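DNA polymerase sliding clamp 3 (Sulfolobus tokodaii, PDB 3AIZ) serves as one subunit of a ring-shaped sliding clamp that encircles DNA and tethers DNA polymerase and other DNA-processing proteins to it. Local coordinates at residues V203-M208 with A237-A242; V137-I142 with L227-P232; E19-E24 with R43-D48; D9-I14 with A53-E58. One frame throughout, in Å; residues are numbered along the deposited sequence.

Contact 1 of 4, residues V203-M208 with A237-A242; sequences VNTSKM and ADFYIA
Thr205 and Phe239 mark the closest backbone approach, 8.2 Å from CA to CA, between a type I turn running from Val203 to Ser206 and strand 235-241; three residues on, past the turn and in a short 3-10 segment, Met208 lies 8.8 Å from Ala237, again CA to CA. The turn closes through Ser206 N to Val203 O, and Ser206 OG adds a second bond to that same oxygen. At these separations side chains must do the bridging. The methyl CG2 of Thr205 sits over one face of the Phe239 ring, 3.9 Å from the centroid and 19° off the normal, a CH-pi contact displaced toward the CD2 side. Thr205 OG1 bonds instead to Val202 O. Met208 is bent at both chi2 and chi3 (-67° and -54°), which brings its CE to Ala237 CB at 3.8 Å, while its CG passes Phe239 CE1 more loosely. On the same sheet surface, Ile47 from the adjacent strand 45-52 also packs against Phe239. The loop after helix 199-203 thus packs on the face of the long antiparallel sheet that also carries the helices, as in the sliding-clamp (PCNA) fold.

Contact 2 of 4, residues V137-I142 with L227-P232; sequences VTFTDI and LRYNLP
Phe139 presents the edge of its ring to the hydroxyl end of Tyr229, with OH lying near the plane of the Phe139 ring and 3.2 Å from CE2. The pair belongs to the helix-on-sheet packing of the sliding-clamp fold: helix 136-149 lies over the long antiparallel sheet, here over strand 223-231. The short segments have axes 11.4 Å apart at closest approach, so large side chains have to span the gap; their N-to-C directions make an angle of 138°. Phe139 does so from the helix with chi1 near 180° (177°), which turns the ring away from its backbone N and sends it toward the strand, where it crosses both Leu227 and Tyr229 at about a right angle. Beside the hydroxyl, Tyr229 CZ is also in apolar contact with Phe139 CE2. Leu227, two residues earlier and on the same side of the strand, meets the far end of the phenyl ring with its CD2 branch. Val215 and Ile217 of the neighbouring strand 214-220 pack against Phe139 as well, so the ring is bedded on two strands. The Tyr229 hydroxyl is engaged outside this pair of segments, by a hydrogen bond with Thr205 OG1; its polar end is thus satisfied within a buried, largely apolar layer. Thr140, one residue along the helix, contributes a methyl, while its OG1 turns back to the carbonyl of Thr136 one helical turn earlier. That leaves the methyl to touch the tyrosine ring, CG2 lying 4.1 Å from Tyr229 CE2.

Contact 3 of 4, residues E19-E24 with R43-D48; sequences EEFIDE and RVTFID
Phe21, Ile47 and Thr45 make up nearly all of this contact, in which the loop leaving helix 8-18 folds onto strand 45-52 of the long antiparallel sheet of the PCNA fold. Thr45 and Ile47, two apart on the strand, both point toward the loop, while the side chain of Phe46 between them points away; the benzyl group of Phe21 meets the two together and crosses each at about a right angle. Phe21 and Thr45 are the closest pair of backbone positions, 7.6 Å between CA atoms. Ile47 reaches across with its CG1 branch, extended at chi2 (178°), so that CD1 is the atom that touches: it lies 3.7 Å from Phe21 CB and nearly as close to CG and CD1 of the ring. Thr45 works on the other ortho side, where Phe21 CD2 and CE2 meet its CB, OG1 and CG2. Around the trio, Ile241 of strand 235-241 packs on Thr45, and Thr205 touches Phe21 from the loop beyond helix 199-203. In Thr45, chi1 -57° sets OG1 beside the backbone N, which leaves CG2 opposite that nitrogen and brings this methyl to 3.7 Å from Phe21 CE2.

Contact 4 of 4, residues D9-I14 with A53-E58; sequences DAFSYI and AGYFEE
Phe11 leaves helix 8-18 with CG anti to the backbone N (chi1 -178°), a torsion that points the ring at segment 53-58. Its CB already has a neighbour, the hydroxyl oxygen of Tyr55 at 3.8 Å. Further out, CD1 makes the closest approach of the contact, 3.5 Å to Tyr55 CE2, and also lies near Tyr55 OH. The tyrosine comes in at the edge of the phenyl ring, with its CZ in the plane of the Phe11 ring, and the two side chains pass each other at a slant. Here the first helix of the N-terminal PCNA domain is joined to the 3-10 turn that follows strand 45-52, and Phe11 also rests on Val5 of strand 2-5 and Ile51 of strand 45-52. At CE1 the ring gains a second aromatic partner, Phe56 CE1 at 3.9 Å. Tyr55 and Phe56 are themselves packed together, Tyr55 CD2 standing over one face of the Phe56 ring, 3.9 Å above its plane and offset toward the rim. One helical turn after Phe11, Ile14 adds a looser touch, CD1 to the Tyr55 hydroxyl oxygen at 4.5 Å; Ile14 also packs on Ile49 and Ile51 of strand 45-52.

Overall arrangement
From the N terminus, contact 4 closes the first long loop, joining helix 8-18 to the turn after strand 45-52; contact 3 closes a shorter loop wholly within it, and the two lie about 20 Å apart, centre to centre, without touching. In the C-terminal half, contact 2 brings strand 223-231 back to helix 136-149, and contact 1 brings strand 235-241 back to the loop after helix 199-203; their segments alternate, so the two cross. They also meet through the Asp238–Arg228 salt bridge. Strands 45-52 and 235-241 are neighbours in the long sheet, so backbone bonds link contact 3 to contact 1 and thereby unite the N- and C-terminal domains. Contact 4 reaches the other half through packing against contacts 1 and 2.

Contact 1 of 4, residues V203-M208 with A237-A242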
loop_
_atom_site.group_PDB
_atom_site.type_symbol
_atom_site.label_atom_id
_atom_site.label_comp_id
_atom_site.label_asym_id
_atom_site.label_seq_id
_atom_site.Cartn_x
_atom_site.Cartn_y
_atom_site.Cartn_z
ATOM N N VAL C 203 25.829 -5.413 10.590
ATOM C CA VAL C 203 24.706 -5.523 9.667
ATOM C C VAL C 203 25.125 -5.988 8.274
ATOM O O VAL C 203 24.452 -6.817 7.661
ATOM C CB VAL C 203 23.951 -4.187 9.548
ATOM C CG1 VAL C 203 22.966 -4.237 8.396
ATOM C CG2 VAL C 203 23.245 -3.863 10.855
ATOM N N ASN C 204 26.240 -5.458 7.783
ATOM C CA ASN C 204 26.703 -5.760 6.431
ATOM C C ASN C 204 27.102 -7.218 6.206
ATOM O O ASN C 204 27.531 -7.586 5.113
ATOM C CB ASN C 204 27.854 -4.828 6.038
ATOM C CG ASN C 204 27.395 -3.401 5.803
ATOM O OD1 ASN C 204 26.204 -3.136 5.645
ATOM N ND2 ASN C 204 28.345 -2.472 5.773
ATOM N N THR C 205 26.960 -8.048 7.234
ATOM C CA THR C 205 27.274 -9.468 7.108
ATOM C C THR C 205 26.004 -10.296 6.937
ATOM O O THR C 205 26.057 -11.521 6.845
ATOM C CB THR C 205 28.067 -9.993 8.327
ATOM O OG1 THR C 205 27.233 -9.980 9.493
ATOM C CG2 THR C 205 29.294 -9.134 8.577
ATOM N N SER C 206 24.864 -9.613 6.888
ATOM C CA SER C 206 23.567 -10.277 6.792
ATOM C C SER C 206 23.394 -11.093 5.509
ATOM O O SER C 206 22.677 -12.095 5.499
ATOM C CB SER C 206 22.435 -9.253 6.924
ATOM O OG SER C 206 22.587 -8.198 5.990
ATOM N N LYS C 207 24.046 -10.672 4.431
ATOM C CA LYS C 207 23.939 -11.385 3.161
ATOM C C LYS C 207 24.678 -12.723 3.170
ATOM O O LYS C 207 24.908 -13.318 2.117
ATOM C CB LYS C 207 24.411 -10.511 1.993
ATOM C CG LYS C 207 23.303 -9.661 1.380
ATOM C CD LYS C 207 23.804 -8.826 0.209
ATOM C CE LYS C 207 24.327 -7.473 0.666
ATOM N NZ LYS C 207 25.461 -7.595 1.622
ATOM N N MET C 208 25.049 -13.187 4.360
ATOM C CA MET C 208 25.624 -14.518 4.521
ATOM C C MET C 208 24.515 -15.528 4.797
ATOM O O MET C 208 24.771 -16.721 4.962
ATOM C CB MET C 208 26.647 -14.536 5.660
ATOM C CG MET C 208 27.956 -13.827 5.347
ATOM S SD MET C 208 28.925 -14.655 4.069
ATOM C CE MET C 208 29.043 -16.307 4.753
ATOM N N ALA C 237 33.413 -18.341 7.360
ATOM C CA ALA C 237 33.666 -16.955 6.993
ATOM C C ALA C 237 33.750 -16.119 8.265
ATOM O O ALA C 237 32.729 -15.782 8.862
ATOM C CB ALA C 237 32.565 -16.437 6.083
ATOM N N ASP C 238 34.968 -15.796 8.682
ATOM C CA ASP C 238 35.176 -15.062 9.924
ATOM C C ASP C 238 35.158 -13.552 9.720
ATOM O O ASP C 238 35.791 -13.030 8.802
ATOM C CB ASP C 238 36.492 -15.481 10.585
ATOM C CG ASP C 238 36.437 -16.884 11.160
ATOM O OD1 ASP C 238 35.323 -17.437 11.281
ATOM O OD2 ASP C 238 37.508 -17.433 11.496
ATOM N N PHE C 239 34.427 -12.858 10.585
ATOM C CA PHE C 239 34.406 -11.402 10.582
ATOM C C PHE C 239 34.820 -10.865 11.947
ATOM O O PHE C 239 34.087 -11.006 12.927
ATOM C CB PHE C 239 33.017 -10.883 10.207
ATOM C CG PHE C 239 32.605 -11.210 8.800
ATOM C CD1 PHE C 239 32.087 -12.455 8.486
ATOM C CD2 PHE C 239 32.734 -10.270 7.792
ATOM C CE1 PHE C 239 31.708 -12.758 7.192
ATOM C CE2 PHE C 239 32.356 -10.568 6.496
ATOM C CZ PHE C 239 31.842 -11.813 6.197
ATOM N N TYR C 240 36.002 -10.260 12.012
ATOM C CA TYR C 240 36.482 -9.647 13.243
ATOM C C TYR C 240 36.203 -8.149 13.228
ATOM O O TYR C 240 36.783 -7.411 12.431
ATOM C CB TYR C 240 37.982 -9.894 13.424
ATOM C CG TYR C 240 38.362 -11.353 13.528
ATOM C CD1 TYR C 240 38.498 -12.136 12.390
ATOM C CD2 TYR C 240 38.591 -11.946 14.762
ATOM C CE1 TYR C 240 38.847 -13.469 12.478
ATOM C CE2 TYR C 240 38.943 -13.280 14.860
ATOM C CZ TYR C 240 39.069 -14.036 13.714
ATOM O OH TYR C 240 39.417 -15.365 13.798
ATOM N N ILE C 241 35.315 -7.704 14.110
ATOM C CA ILE C 241 34.949 -6.295 14.179
ATOM C C ILE C 241 35.512 -5.638 15.436
ATOM O O ILE C 241 35.290 -6.113 16.548
ATOM C CB ILE C 241 33.423 -6.113 14.137
ATOM C CG1 ILE C 241 32.838 -6.868 12.942
ATOM C CG2 ILE C 241 33.060 -4.638 14.079
ATOM C CD1 ILE C 241 31.338 -6.767 12.831
ATOM N N ALA C 242 36.242 -4.542 15.248
ATOM C CA ALA C 242 36.900 -3.849 16.352
ATOM C C ALA C 242 35.901 -3.282 17.359
ATOM O O ALA C 242 34.790 -2.901 16.993
ATOM C CB ALA C 242 37.804 -2.747 15.821
#

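Contact 2 of 4, residues V137-I142 with L227-P232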
loop_
_atom_site.group_PDB
_atom_site.type_symbol
_atom_site.label_atom_id
_atom_site.label_comp_id
_atom_site.label_asym_id
_atom_site.label_seq_id
_atom_site.Cartn_x
_atom_site.Cartn_y
_atom_site.Cartn_z
ATOM N N VAL C 137 20.104 -17.917 9.616
ATOM C CA VAL C 137 18.854 -17.293 9.203
ATOM C C VAL C 137 18.231 -16.505 10.353
ATOM O O VAL C 137 17.837 -15.352 10.183
ATOM C CB VAL C 137 17.846 -18.330 8.659
ATOM C CG1 VAL C 137 17.752 -19.527 9.594
ATOM C CG2 VAL C 137 16.484 -17.690 8.453
ATOM N N THR C 138 18.154 -17.127 11.524
ATOM C CA THR C 138 17.606 -16.467 12.704
ATOM C C THR C 138 18.424 -15.232 13.064
ATOM O O THR C 138 17.872 -14.181 13.390
ATOM C CB THR C 138 17.576 -17.412 13.917
ATOM O OG1 THR C 138 16.815 -18.584 13.601
ATOM C CG2 THR C 138 16.955 -16.717 15.118
ATOM N N PHE C 139 19.744 -15.365 12.999
ATOM C CA PHE C 139 20.639 -14.278 13.375
ATOM C C PHE C 139 20.591 -13.125 12.380
ATOM O O PHE C 139 20.463 -11.965 12.773
ATOM C CB PHE C 139 22.077 -14.785 13.522
ATOM C CG PHE C 139 23.068 -13.703 13.837
ATOM C CD1 PHE C 139 23.113 -13.132 15.097
ATOM C CD2 PHE C 139 23.956 -13.255 12.872
ATOM C CE1 PHE C 139 24.023 -12.133 15.389
ATOM C CE2 PHE C 139 24.870 -12.258 13.160
ATOM C CZ PHE C 139 24.903 -11.697 14.418
ATOM N N THR C 140 20.696 -13.447 11.095
ATOM C CA THR C 140 20.683 -12.428 10.051
ATOM C C THR C 140 19.371 -11.641 10.042
ATOM O O THR C 140 19.380 -10.419 9.897
ATOM C CB THR C 140 20.956 -13.027 8.657
ATOM O OG1 THR C 140 20.054 -14.112 8.409
ATOM C CG2 THR C 140 22.388 -13.534 8.569
ATOM N N ASP C 141 18.251 -12.343 10.201
ATOM C CA ASP C 141 16.952 -11.686 10.320
ATOM C C ASP C 141 17.012 -10.582 11.369
ATOM O O ASP C 141 16.650 -9.437 11.104
ATOM C CB ASP C 141 15.864 -12.695 10.699
ATOM C CG ASP C 141 15.365 -13.496 9.511
ATOM O OD1 ASP C 141 15.532 -13.033 8.364
ATOM O OD2 ASP C 141 14.793 -14.586 9.727
ATOM N N ILE C 142 17.476 -10.938 12.562
ATOM C CA ILE C 142 17.602 -9.983 13.656
ATOM C C ILE C 142 18.549 -8.848 13.283
ATOM O O ILE C 142 18.319 -7.693 13.637
ATOM C CB ILE C 142 18.099 -10.675 14.938
ATOM C CG1 ILE C 142 17.068 -11.704 15.409
ATOM C CG2 ILE C 142 18.381 -9.652 16.030
ATOM C CD1 ILE C 142 17.456 -12.422 16.680
ATOM N N LEU C 227 32.337 -12.927 14.346
ATOM C CA LEU C 227 31.205 -13.603 13.734
ATOM C C LEU C 227 31.722 -14.646 12.755
ATOM O O LEU C 227 32.271 -14.307 11.707
ATOM C CB LEU C 227 30.304 -12.607 13.005
ATOM C CG LEU C 227 29.624 -11.530 13.849
ATOM C CD1 LEU C 227 28.903 -10.533 12.958
ATOM C CD2 LEU C 227 28.668 -12.154 14.853
ATOM N N ARG C 228 31.564 -15.916 13.107
ATOM C CA ARG C 228 31.958 -16.994 12.214
ATOM C C ARG C 228 30.737 -17.612 11.561
ATOM O O ARG C 228 29.996 -18.360 12.195
ATOM C CB ARG C 228 32.745 -18.074 12.956
ATOM C CG ARG C 228 32.747 -19.414 12.232
ATOM C CD ARG C 228 33.760 -20.377 12.817
ATOM N NE ARG C 228 35.129 -19.922 12.595
ATOM C CZ ARG C 228 36.198 -20.701 12.705
ATOM N NH1 ARG C 228 36.055 -21.980 13.026
ATOM N NH2 ARG C 228 37.410 -20.207 12.485
ATOM N N TYR C 229 30.525 -17.286 10.292
ATOM C CA TYR C 229 29.452 -17.899 9.531
ATOM C C TYR C 229 29.924 -19.233 8.974
ATOM O O TYR C 229 30.682 -19.278 8.006
ATOM C CB TYR C 229 28.994 -16.976 8.405
ATOM C CG TYR C 229 28.240 -15.758 8.883
ATOM C CD1 TYR C 229 28.895 -14.552 9.099
ATOM C CD2 TYR C 229 26.873 -15.812 9.117
ATOM C CE1 TYR C 229 28.208 -13.434 9.532
ATOM C CE2 TYR C 229 26.178 -14.699 9.551
ATOM C CZ TYR C 229 26.850 -13.513 9.756
ATOM O OH TYR C 229 26.161 -12.404 10.189
ATOM N N ASN C 230 29.483 -20.317 9.603
ATOM C CA ASN C 230 29.872 -21.657 9.188
ATOM C C ASN C 230 29.443 -21.971 7.761
ATOM O O ASN C 230 28.357 -21.584 7.326
ATOM C CB ASN C 230 29.303 -22.704 10.146
ATOM C CG ASN C 230 29.875 -22.587 11.546
ATOM O OD1 ASN C 230 29.153 -22.720 12.534
ATOM N ND2 ASN C 230 31.177 -22.333 11.637
ATOM N N LEU C 231 30.307 -22.674 7.038
ATOM C CA LEU C 231 30.018 -23.079 5.670
ATOM C C LEU C 231 30.076 -24.595 5.559
ATOM O O LEU C 231 30.735 -25.254 6.364
ATOM C CB LEU C 231 31.022 -22.447 4.706
ATOM C CG LEU C 231 30.986 -20.923 4.587
ATOM C CD1 LEU C 231 32.183 -20.424 3.797
ATOM C CD2 LEU C 231 29.682 -20.466 3.947
ATOM N N PRO C 232 29.380 -25.156 4.561
ATOM C CA PRO C 232 29.393 -26.603 4.324
ATOM C C PRO C 232 30.814 -27.149 4.204
ATOM O O PRO C 232 31.729 -26.416 3.830
ATOM C CB PRO C 232 28.663 -26.740 2.986
ATOM C CG PRO C 232 27.749 -25.567 2.945
ATOM C CD PRO C 232 28.484 -24.450 3.628
#

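Contact 3 of 4, residues E19-E24 with R43-D48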
loop_
_atom_site.group_PDB
_atom_site.type_symbol
_atom_site.label_atom_id
_atom_site.label_comp_id
_atom_site.label_asym_id
_atom_site.label_seq_id
_atom_site.Cartn_x
_atom_site.Cartn_y
_atom_site.Cartn_z
ATOM N N GLU C 19 31.572 -7.257 -0.686
ATOM C CA GLU C 19 31.460 -5.961 -1.351
ATOM C C GLU C 19 31.226 -4.842 -0.343
ATOM O O GLU C 19 31.642 -3.703 -0.556
ATOM C CB GLU C 19 30.327 -5.970 -2.378
ATOM C CG GLU C 19 30.695 -6.574 -3.719
ATOM C CD GLU C 19 29.557 -6.493 -4.720
ATOM O OE1 GLU C 19 28.394 -6.720 -4.322
ATOM O OE2 GLU C 19 29.827 -6.204 -5.906
ATOM N N GLU C 20 30.555 -5.179 0.753
ATOM C CA GLU C 20 30.236 -4.208 1.790
ATOM C C GLU C 20 31.489 -3.732 2.520
ATOM O O GLU C 20 31.487 -2.669 3.140
ATOM C CB GLU C 20 29.253 -4.812 2.795
ATOM C CG GLU C 20 27.968 -5.347 2.179
ATOM C CD GLU C 20 27.007 -4.246 1.763
ATOM O OE1 GLU C 20 27.304 -3.060 2.019
ATOM O OE2 GLU C 20 25.949 -4.571 1.184
ATOM N N PHE C 21 32.558 -4.517 2.439
ATOM C CA PHE C 21 33.768 -4.234 3.205
ATOM C C PHE C 21 34.968 -3.828 2.350
ATOM O O PHE C 21 35.673 -2.874 2.679
ATOM C CB PHE C 21 34.134 -5.436 4.079
ATOM C CG PHE C 21 33.078 -5.799 5.079
ATOM C CD1 PHE C 21 32.081 -6.704 4.756
ATOM C CD2 PHE C 21 33.075 -5.228 6.341
ATOM C CE1 PHE C 21 31.104 -7.037 5.674
ATOM C CE2 PHE C 21 32.100 -5.556 7.263
ATOM C CZ PHE C 21 31.113 -6.462 6.929
ATOM N N ILE C 22 35.202 -4.550 1.259
ATOM C CA ILE C 22 36.398 -4.325 0.453
ATOM C C ILE C 22 36.111 -4.207 -1.043
ATOM O O ILE C 22 35.084 -4.679 -1.529
ATOM C CB ILE C 22 37.440 -5.431 0.690
ATOM C CG1 ILE C 22 36.849 -6.801 0.357
ATOM C CG2 ILE C 22 37.915 -5.407 2.131
ATOM C CD1 ILE C 22 37.756 -7.953 0.723
ATOM N N ASP C 23 37.034 -3.575 -1.763
ATOM C CA ASP C 23 36.891 -3.363 -3.200
ATOM C C ASP C 23 37.565 -4.466 -4.008
ATOM O O ASP C 23 36.992 -4.986 -4.965
ATOM C CB ASP C 23 37.470 -2.004 -3.601
ATOM C CG ASP C 23 36.660 -0.842 -3.061
ATOM O OD1 ASP C 23 35.476 -1.049 -2.714
ATOM O OD2 ASP C 23 37.206 0.279 -2.990
ATOM N N GLU C 24 38.789 -4.810 -3.625
ATOM C CA GLU C 24 39.538 -5.866 -4.294
ATOM C C GLU C 24 39.750 -7.041 -3.352
ATOM O O GLU C 24 40.097 -6.856 -2.187
ATOM C CB GLU C 24 40.886 -5.334 -4.791
ATOM C CG GLU C 24 41.849 -6.407 -5.295
ATOM C CD GLU C 24 42.691 -7.023 -4.186
ATOM O OE1 GLU C 24 43.096 -6.287 -3.259
ATOM O OE2 GLU C 24 42.957 -8.244 -4.245
ATOM N N ARG C 43 39.918 -0.418 8.658
ATOM C CA ARG C 43 40.669 -1.413 9.419
ATOM C C ARG C 43 39.899 -1.888 10.645
ATOM O O ARG C 43 40.457 -2.543 11.526
ATOM C CB ARG C 43 42.043 -0.869 9.815
ATOM C CG ARG C 43 42.861 -0.376 8.633
ATOM C CD ARG C 43 44.303 -0.120 9.021
ATOM N NE ARG C 43 44.944 -1.322 9.547
ATOM C CZ ARG C 43 45.408 -2.312 8.791
ATOM N NH1 ARG C 43 45.299 -2.249 7.470
ATOM N NH2 ARG C 43 45.978 -3.367 9.357
ATOM N N VAL C 44 38.613 -1.558 10.691
ATOM C CA VAL C 44 37.747 -1.997 11.778
ATOM C C VAL C 44 37.399 -3.473 11.625
ATOM O O VAL C 44 37.320 -4.207 12.610
ATOM C CB VAL C 44 36.445 -1.169 11.831
ATOM C CG1 VAL C 44 35.438 -1.812 12.772
ATOM C CG2 VAL C 44 36.738 0.262 12.257
ATOM N N THR C 45 37.199 -3.906 10.385
ATOM C CA THR C 45 36.798 -5.281 10.115
ATOM C C THR C 45 37.883 -6.074 9.395
ATOM O O THR C 45 38.385 -5.657 8.353
ATOM C CB THR C 45 35.511 -5.339 9.275
ATOM O OG1 THR C 45 34.467 -4.621 9.943
ATOM C CG2 THR C 45 35.076 -6.780 9.068
ATOM N N PHE C 46 38.241 -7.220 9.963
ATOM C CA PHE C 46 39.160 -8.143 9.314
ATOM C C PHE C 46 38.414 -9.414 8.949
ATOM O O PHE C 46 37.725 -9.999 9.783
ATOM C CB PHE C 46 40.345 -8.471 10.222
ATOM C CG PHE C 46 41.176 -9.622 9.733
ATOM C CD1 PHE C 46 41.041 -10.880 10.297
ATOM C CD2 PHE C 46 42.085 -9.450 8.704
ATOM C CE1 PHE C 46 41.801 -11.941 9.849
ATOM C CE2 PHE C 46 42.847 -10.507 8.251
ATOM C CZ PHE C 46 42.705 -11.754 8.824
ATOM N N ILE C 47 38.557 -9.842 7.700
ATOM C CA ILE C 47 37.794 -10.972 7.192
ATOM C C ILE C 47 38.692 -12.150 6.838
ATOM O O ILE C 47 39.637 -12.014 6.062
ATOM C CB ILE C 47 36.969 -10.568 5.959
ATOM C CG1 ILE C 47 36.150 -9.311 6.265
ATOM C CG2 ILE C 47 36.076 -11.716 5.515
ATOM C CD1 ILE C 47 35.339 -8.804 5.098
ATOM N N ASP C 48 38.389 -13.308 7.414
ATOM C CA ASP C 48 39.162 -14.515 7.157
ATOM C C ASP C 48 38.246 -15.655 6.724
ATOM O O ASP C 48 37.523 -16.229 7.539
ATOM C CB ASP C 48 39.951 -14.915 8.402
ATOM C CG ASP C 48 40.867 -16.092 8.153
ATOM O OD1 ASP C 48 41.453 -16.168 7.053
ATOM O OD2 ASP C 48 41.002 -16.942 9.059
#

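Contact 4 of 4, residues D9-I14 with A53-E58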
loop_
_atom_site.group_PDB
_atom_site.type_symbol
_atom_site.label_atom_id
_atom_site.label_comp_id
_atom_site.label_asym_id
_atom_site.label_seq_id
_atom_site.Cartn_x
_atom_site.Cartn_y
_atom_site.Cartn_z
ATOM N N ASP C 9 24.448 -20.215 -6.464
ATOM C CA ASP C 9 23.562 -19.145 -6.017
ATOM C C ASP C 9 23.968 -18.659 -4.630
ATOM O O ASP C 9 24.139 -17.461 -4.403
ATOM C CB ASP C 9 22.107 -19.616 -6.001
ATOM C CG ASP C 9 21.134 -18.492 -5.692
ATOM O OD1 ASP C 9 21.360 -17.360 -6.170
ATOM O OD2 ASP C 9 20.142 -18.741 -4.975
ATOM N N ALA C 10 24.118 -19.598 -3.702
ATOM C CA ALA C 10 24.551 -19.270 -2.352
ATOM C C ALA C 10 26.001 -18.804 -2.377
ATOM O O ALA C 10 26.357 -17.807 -1.748
ATOM C CB ALA C 10 24.395 -20.476 -1.439
ATOM N N PHE C 11 26.826 -19.531 -3.121
ATOM C CA PHE C 11 28.245 -19.221 -3.245
ATOM C C PHE C 11 28.488 -17.755 -3.599
ATOM O O PHE C 11 29.435 -17.141 -3.111
ATOM C CB PHE C 11 28.887 -20.129 -4.297
ATOM C CG PHE C 11 30.365 -19.926 -4.459
ATOM C CD1 PHE C 11 31.265 -20.614 -3.663
ATOM C CD2 PHE C 11 30.857 -19.054 -5.417
ATOM C CE1 PHE C 11 32.625 -20.432 -3.813
ATOM C CE2 PHE C 11 32.218 -18.869 -5.571
ATOM C CZ PHE C 11 33.102 -19.559 -4.769
ATOM N N SER C 12 27.627 -17.196 -4.442
ATOM C CA SER C 12 27.800 -15.823 -4.900
ATOM C C SER C 12 27.609 -14.811 -3.774
ATOM O O SER C 12 28.245 -13.756 -3.763
ATOM C CB SER C 12 26.842 -15.513 -6.052
ATOM O OG SER C 12 25.493 -15.562 -5.623
ATOM N N TYR C 13 26.735 -15.136 -2.827
ATOM C CA TYR C 13 26.426 -14.220 -1.731
ATOM C C TYR C 13 27.601 -14.011 -0.777
ATOM O O TYR C 13 27.653 -13.014 -0.058
ATOM C CB TYR C 13 25.184 -14.684 -0.966
ATOM C CG TYR C 13 23.885 -14.263 -1.616
ATOM C CD1 TYR C 13 23.244 -15.086 -2.532
ATOM C CD2 TYR C 13 23.306 -13.036 -1.319
ATOM C CE1 TYR C 13 22.059 -14.700 -3.129
ATOM C CE2 TYR C 13 22.122 -12.643 -1.910
ATOM C CZ TYR C 13 21.502 -13.477 -2.814
ATOM O OH TYR C 13 20.322 -13.090 -3.406
ATOM N N ILE C 14 28.540 -14.953 -0.771
ATOM C CA ILE C 14 29.757 -14.801 0.015
ATOM C C ILE C 14 30.523 -13.571 -0.457
ATOM O O ILE C 14 31.096 -12.833 0.344
ATOM C CB ILE C 14 30.676 -16.033 -0.113
ATOM C CG1 ILE C 14 29.958 -17.296 0.367
ATOM C CG2 ILE C 14 31.962 -15.823 0.670
ATOM C CD1 ILE C 14 30.797 -18.550 0.252
ATOM N N ALA C 53 38.408 -27.732 -0.032
ATOM C CA ALA C 53 38.241 -28.415 -1.308
ATOM C C ALA C 53 36.926 -29.187 -1.362
ATOM O O ALA C 53 36.268 -29.238 -2.401
ATOM C CB ALA C 53 39.415 -29.345 -1.563
ATOM N N GLY C 54 36.548 -29.783 -0.236
ATOM C CA GLY C 54 35.342 -30.587 -0.159
ATOM C C GLY C 54 34.074 -29.805 -0.444
ATOM O O GLY C 54 33.059 -30.380 -0.838
ATOM N N TYR C 55 34.130 -28.494 -0.240
ATOM C CA TYR C 55 32.988 -27.626 -0.507
ATOM C C TYR C 55 32.612 -27.684 -1.982
ATOM O O TYR C 55 31.440 -27.584 -2.341
ATOM C CB TYR C 55 33.311 -26.185 -0.104
ATOM C CG TYR C 55 32.216 -25.187 -0.413
ATOM C CD1 TYR C 55 31.256 -24.866 0.538
ATOM C CD2 TYR C 55 32.148 -24.559 -1.650
ATOM C CE1 TYR C 55 30.257 -23.953 0.263
ATOM C CE2 TYR C 55 31.153 -23.645 -1.934
ATOM C CZ TYR C 55 30.209 -23.346 -0.973
ATOM O OH TYR C 55 29.216 -22.436 -1.250
ATOM N N PHE C 56 33.622 -27.850 -2.831
ATOM C CA PHE C 56 33.417 -27.899 -4.270
ATOM C C PHE C 56 33.170 -29.326 -4.736
ATOM O O PHE C 56 33.606 -30.283 -4.095
ATOM C CB PHE C 56 34.639 -27.333 -4.997
ATOM C CG PHE C 56 35.076 -25.988 -4.495
ATOM C CD1 PHE C 56 34.420 -24.838 -4.897
ATOM C CD2 PHE C 56 36.146 -25.874 -3.627
ATOM C CE1 PHE C 56 34.824 -23.598 -4.442
ATOM C CE2 PHE C 56 36.555 -24.638 -3.167
ATOM C CZ PHE C 56 35.892 -23.498 -3.575
ATOM N N GLU C 57 32.468 -29.466 -5.856
ATOM C CA GLU C 57 32.277 -30.771 -6.472
ATOM C C GLU C 57 33.578 -31.211 -7.132
ATOM O O GLU C 57 33.933 -32.390 -7.110
ATOM C CB GLU C 57 31.152 -30.724 -7.507
ATOM C CG GLU C 57 30.891 -32.055 -8.191
ATOM C CD GLU C 57 29.906 -31.938 -9.337
ATOM O OE1 GLU C 57 29.451 -30.809 -9.619
ATOM O OE2 GLU C 57 29.588 -32.975 -9.959
ATOM N N GLU C 58 34.285 -30.250 -7.719
ATOM C CA GLU C 58 35.581 -30.509 -8.333
ATOM C C GLU C 58 36.590 -29.463 -7.877
ATOM O O GLU C 58 36.320 -28.264 -7.932
ATOM C CB GLU C 58 35.473 -30.498 -9.859
ATOM C CG GLU C 58 34.582 -31.589 -10.432
ATOM C CD GLU C 58 34.492 -31.535 -11.947
ATOM O OE1 GLU C 58 35.167 -30.678 -12.557
ATOM O OE2 GLU C 58 33.742 -32.349 -12.529
#